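Local coordinates for protein ATPase associated with various cellular activities, AAA_5 (Staphylothermus marinus, PDB 6N0S) that is an McrB protein whose N-terminal, EVE-like domain described here probably binds nucleic acid, while the AAA+ part of the full protein probably binds and hydrolyses ATP, at residues A[30-35]-A[90-95]; A[40-45]-A[85-90]. All coordinates share one frame; numbering follows the deposited sequence.

Overall arrangement
Two small contacts, centred 10 Å apart, show how one short three-stranded sheet can gather helices on its two faces. Interaction 1 joins strand 30-34 to the start of helix 92-105, and interaction 2 joins helix 39-52 to the extended segment that runs into that same helix. They share Tyr-90 and are nested along the chain, 40-45/85-90 lying inside the loop that 30-35/90-95 closes. Ile-35 links them directly, its CD1 lying 3.4 Å from CD of Glu-89 and 3.9 Å from CE2 of Tyr-42. Trp-32 lies about 4 Å, side chain to ion, from a bound sulfate that probably comes from the crystallisation liquor.

Interaction 1: A[30-35]-A[90-95]; sequences TLWGMI and YSWPEI
Trp-32 meets Trp-92 and Ile-95 through carbon atoms alone, with no hydrogen bond between the two segments. Its six-membered ring reaches the second indole, where CH2 of Trp-32 lies 3.7 Å from CZ3 of Trp-92, close to the plane of the Trp-92 ring and at its edge. Relative to the Trp-32 ring the approach is oblique, and the two indoles do not stack. Farther back, CD1 of Ile-95 rests 3.9 Å from CB of Trp-32 and also brushes CE3. The side-chain torsions explain the meeting: Trp-32 holds CG between its backbone N and carbonyl carbon (chi1 72°), and Ile-95 runs fully extended to CD1, with chi1 -162° and chi2 170°. NE1 of Trp-32 is hydrogen-bonded to OH of Tyr-116 on helix 110-124, which helps fix how the indole is turned. Ser-91 is the N-cap of helix 92-105; its backbone N donates a hydrogen bond to OE1 of Glu-94 (3.0 Å), from above the carboxylate plane. With Leu-99 and Ile-120 also against Trp-32, the contact belongs to the hydrophobic core between the three-stranded sheet and helices 92-105 and 110-124 of the EVE-like domain, whose fold resembles PUA-like RNA-binding proteins.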
# COMPACT_ATOMS: atom_id res chain seq x y z
N THR A 30 6.95 0.14 -1.83
CA THR A 30 6.51 -1.24 -1.67
C THR A 30 5.09 -1.25 -1.14
O THR A 30 4.56 -0.24 -0.69
CB THR A 30 7.38 -2.07 -0.72
OG1 THR A 30 7.19 -1.60 0.62
CG2 THR A 30 8.84 -1.99 -1.09
N LEU A 31 4.50 -2.44 -1.26
CA LEU A 31 3.31 -2.86 -0.54
C LEU A 31 3.69 -4.10 0.23
O LEU A 31 4.26 -5.03 -0.34
CB LEU A 31 2.15 -3.21 -1.48
CG LEU A 31 1.72 -2.17 -2.51
CD1 LEU A 31 0.55 -2.74 -3.36
CD2 LEU A 31 1.34 -0.85 -1.90
N TRP A 32 3.35 -4.14 1.51
CA TRP A 32 3.70 -5.31 2.28
C TRP A 32 2.79 -5.37 3.49
O TRP A 32 2.23 -4.36 3.91
CB TRP A 32 5.18 -5.26 2.68
CG TRP A 32 5.50 -4.25 3.72
CD1 TRP A 32 5.85 -2.94 3.52
CD2 TRP A 32 5.52 -4.46 5.12
NE1 TRP A 32 6.08 -2.32 4.71
CE2 TRP A 32 5.88 -3.24 5.72
CE3 TRP A 32 5.24 -5.56 5.93
CZ2 TRP A 32 5.98 -3.08 7.10
CZ3 TRP A 32 5.34 -5.41 7.29
CH2 TRP A 32 5.71 -4.18 7.87
N GLY A 33 2.65 -6.56 4.04
CA GLY A 33 1.76 -6.76 5.16
C GLY A 33 1.75 -8.22 5.56
O GLY A 33 2.31 -9.08 4.88
N MSE A 34 1.07 -8.48 6.67
CA MSE A 34 0.95 -9.82 7.18
C MSE A 34 -0.23 -10.49 6.51
O MSE A 34 -1.33 -9.96 6.56
CB MSE A 34 0.76 -9.81 8.70
CG MSE A 34 0.65 -11.20 9.32
SE MSE A 34 0.40 -11.09 11.30
CE MSE A 34 1.80 -10.01 11.66
N ILE A 35 0.01 -11.66 5.94
CA ILE A 35 -0.95 -12.29 5.06
C ILE A 35 -2.26 -12.56 5.81
O ILE A 35 -3.33 -12.12 5.38
CB ILE A 35 -0.34 -13.56 4.44
CG1 ILE A 35 0.75 -13.16 3.45
CG2 ILE A 35 -1.41 -14.43 3.75
CD1 ILE A 35 1.57 -14.31 2.86
N TYR A 90 7.56 -14.20 3.38
CA TYR A 90 8.65 -13.84 4.28
C TYR A 90 8.24 -13.98 5.73
O TYR A 90 7.08 -13.77 6.09
CB TYR A 90 9.11 -12.41 4.08
CG TYR A 90 9.63 -12.08 2.72
CD1 TYR A 90 8.78 -11.71 1.68
CD2 TYR A 90 10.99 -12.14 2.46
CE1 TYR A 90 9.28 -11.39 0.43
CE2 TYR A 90 11.49 -11.84 1.20
CZ TYR A 90 10.64 -11.46 0.21
OH TYR A 90 11.16 -11.16 -1.03
N SER A 91 9.22 -14.28 6.58
CA SER A 91 9.00 -14.04 8.00
C SER A 91 9.27 -12.56 8.30
O SER A 91 9.68 -11.79 7.44
CB SER A 91 9.90 -14.92 8.86
OG SER A 91 11.23 -14.52 8.72
N TRP A 92 8.99 -12.17 9.54
CA TRP A 92 9.16 -10.77 9.95
C TRP A 92 10.63 -10.36 9.93
O TRP A 92 10.95 -9.31 9.35
CB TRP A 92 8.52 -10.60 11.33
CG TRP A 92 8.80 -9.32 12.04
CD1 TRP A 92 9.39 -9.17 13.26
CD2 TRP A 92 8.47 -8.00 11.59
NE1 TRP A 92 9.44 -7.84 13.61
CE2 TRP A 92 8.89 -7.10 12.60
CE3 TRP A 92 7.86 -7.49 10.43
CZ2 TRP A 92 8.72 -5.73 12.50
CZ3 TRP A 92 7.70 -6.12 10.33
CH2 TRP A 92 8.15 -5.25 11.35
N PRO A 93 11.56 -11.13 10.47
CA PRO A 93 12.96 -10.70 10.38
C PRO A 93 13.43 -10.62 8.95
O PRO A 93 14.17 -9.69 8.60
CB PRO A 93 13.71 -11.76 11.21
CG PRO A 93 12.67 -12.38 12.09
CD PRO A 93 11.40 -12.34 11.30
N GLU A 94 12.98 -11.53 8.09
CA GLU A 94 13.41 -11.53 6.69
C GLU A 94 12.91 -10.29 5.96
O GLU A 94 13.64 -9.66 5.21
CB GLU A 94 12.89 -12.79 5.98
CG GLU A 94 13.54 -14.09 6.39
CD GLU A 94 12.72 -15.32 5.95
OE1 GLU A 94 11.72 -15.19 5.19
OE2 GLU A 94 13.06 -16.43 6.38
N ILE A 95 11.62 -9.97 6.11
CA ILE A 95 11.11 -8.86 5.31
C ILE A 95 11.64 -7.53 5.84
O ILE A 95 11.87 -6.61 5.07
CB ILE A 95 9.57 -8.88 5.24
CG1 ILE A 95 9.09 -8.00 4.07
CG2 ILE A 95 8.93 -8.43 6.54
CD1 ILE A 95 7.65 -8.14 3.77

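Interaction 2: A[40-45]-A[85-90]; sequences SEYRGI and KIVKEY
Tyr-42 reaches from its helix to Glu-89 and Val-87 with the end of its ring. The polar part is a single hydrogen bond, from the phenol OH of Tyr-42 to OE2 of Glu-89 at 3.1 Å. That oxygen is met on its anti side, 16° out of the carboxylate plane, and it lies at the ring edge, 3.5 Å from CE2 of Tyr-42. Ring and carboxylate planes are turned 61° apart, so the two groups do not lie flat on each other. The Glu-89 chain is extended beyond CG, which carries its carboxylate from the backbone to the phenol.

The other contact is van der Waals: the CG2 methyl of Val-87 lies 3.4 Å from OH of Tyr-42. With CG anti to the backbone N (chi1 -180°), the Tyr-42 ring projects from the helix toward both partners. A phenylalanine here lacks the hydroxyl and would probably leave the carboxylate of Glu-89 without this donor and freer to turn.

The ring of Tyr-42 also stacks on Phe-133 of strand 132-136 and takes a cation-pi contact from Arg-46, farther along its own helix. Tyr-42 thus ties helix 39-52 to strand 132-136, the middle strand of the small antiparallel sheet, and to the segment leading through strand 89-90 into helix 92-105.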
# COMPACT_ATOMS: atom_id res chain seq x y z
N SER A 40 -7.87 -11.62 2.04
CA SER A 40 -8.64 -11.40 0.82
C SER A 40 -8.08 -10.25 -0.03
O SER A 40 -8.24 -10.25 -1.26
CB SER A 40 -10.11 -11.16 1.15
OG SER A 40 -10.32 -9.88 1.69
N GLU A 41 -7.46 -9.26 0.62
CA GLU A 41 -6.82 -8.15 -0.11
C GLU A 41 -5.60 -8.64 -0.87
O GLU A 41 -5.45 -8.39 -2.07
CB GLU A 41 -6.43 -7.07 0.88
CG GLU A 41 -7.65 -6.37 1.49
CD GLU A 41 -7.45 -5.83 2.92
OE1 GLU A 41 -6.54 -4.98 3.17
OE2 GLU A 41 -8.26 -6.23 3.78
N TYR A 42 -4.72 -9.36 -0.18
CA TYR A 42 -3.61 -10.01 -0.86
C TYR A 42 -4.09 -10.91 -1.99
O TYR A 42 -3.56 -10.87 -3.10
CB TYR A 42 -2.82 -10.81 0.16
CG TYR A 42 -1.61 -11.54 -0.39
CD1 TYR A 42 -0.74 -10.91 -1.25
CD2 TYR A 42 -1.34 -12.85 -0.03
CE1 TYR A 42 0.38 -11.56 -1.75
CE2 TYR A 42 -0.21 -13.50 -0.51
CZ TYR A 42 0.65 -12.85 -1.36
OH TYR A 42 1.76 -13.48 -1.85
N ARG A 43 -5.08 -11.77 -1.71
CA ARG A 43 -5.54 -12.67 -2.76
C ARG A 43 -6.10 -11.88 -3.93
O ARG A 43 -5.79 -12.16 -5.10
CB ARG A 43 -6.55 -13.68 -2.18
CG ARG A 43 -6.82 -14.93 -3.01
CD ARG A 43 -7.20 -16.18 -2.12
NE ARG A 43 -8.07 -15.77 -1.04
CZ ARG A 43 -7.86 -16.00 0.25
NH1 ARG A 43 -6.84 -16.70 0.68
NH2 ARG A 43 -8.72 -15.51 1.13
N GLY A 44 -6.90 -10.85 -3.65
CA GLY A 44 -7.46 -10.03 -4.72
C GLY A 44 -6.41 -9.31 -5.55
O GLY A 44 -6.49 -9.26 -6.78
N ILE A 45 -5.42 -8.70 -4.90
CA ILE A 45 -4.47 -7.94 -5.70
C ILE A 45 -3.56 -8.89 -6.49
O ILE A 45 -3.21 -8.61 -7.64
CB ILE A 45 -3.71 -6.93 -4.81
CG1 ILE A 45 -3.17 -5.78 -5.69
CG2 ILE A 45 -2.65 -7.60 -4.05
CD1 ILE A 45 -2.83 -4.49 -4.87
N LYS A 85 8.30 -10.80 -10.64
CA LYS A 85 8.21 -12.08 -11.36
C LYS A 85 7.93 -13.23 -10.40
O LYS A 85 6.99 -14.00 -10.61
CB LYS A 85 9.50 -12.34 -12.15
CG LYS A 85 9.94 -11.18 -13.05
CD LYS A 85 10.67 -11.68 -14.31
CE LYS A 85 10.80 -10.59 -15.35
NZ LYS A 85 11.60 -9.44 -14.81
N ILE A 86 8.75 -13.38 -9.36
CA ILE A 86 8.58 -14.45 -8.38
C ILE A 86 7.88 -13.87 -7.14
O ILE A 86 8.41 -12.97 -6.48
CB ILE A 86 9.92 -15.09 -7.99
CG1 ILE A 86 10.88 -15.11 -9.19
CG2 ILE A 86 9.69 -16.51 -7.44
CD1 ILE A 86 12.15 -15.94 -8.97
N VAL A 87 6.69 -14.39 -6.84
CA VAL A 87 6.03 -14.06 -5.58
C VAL A 87 6.76 -14.83 -4.50
O VAL A 87 6.92 -16.05 -4.58
CB VAL A 87 4.52 -14.39 -5.60
CG1 VAL A 87 4.23 -15.89 -5.31
CG2 VAL A 87 3.74 -13.47 -4.62
N LYS A 88 7.29 -14.10 -3.52
CA LYS A 88 7.98 -14.68 -2.39
C LYS A 88 7.28 -14.21 -1.12
O LYS A 88 6.77 -13.08 -1.06
CB LYS A 88 9.46 -14.26 -2.38
CG LYS A 88 10.34 -15.09 -1.49
CD LYS A 88 11.74 -14.47 -1.41
CE LYS A 88 12.63 -15.13 -0.36
NZ LYS A 88 11.87 -15.54 0.87
N GLU A 89 7.22 -15.09 -0.13
CA GLU A 89 6.67 -14.76 1.18
C GLU A 89 7.78 -14.86 2.23
O GLU A 89 8.83 -15.46 2.01
CB GLU A 89 5.46 -15.65 1.48
CG GLU A 89 4.34 -15.34 0.46
CD GLU A 89 3.11 -16.25 0.58
OE1 GLU A 89 3.09 -17.12 1.48
OE2 GLU A 89 2.15 -16.08 -0.23
N TYR A 90 7.56 -14.20 3.38
CA TYR A 90 8.65 -13.84 4.28
C TYR A 90 8.24 -13.98 5.73
O TYR A 90 7.08 -13.77 6.09
CB TYR A 90 9.11 -12.41 4.08
CG TYR A 90 9.63 -12.08 2.72
CD1 TYR A 90 8.78 -11.71 1.68
CD2 TYR A 90 10.99 -12.14 2.46
CE1 TYR A 90 9.28 -11.39 0.43
CE2 TYR A 90 11.49 -11.84 1.20
CZ TYR A 90 10.64 -11.46 0.21
OH TYR A 90 11.16 -11.16 -1.03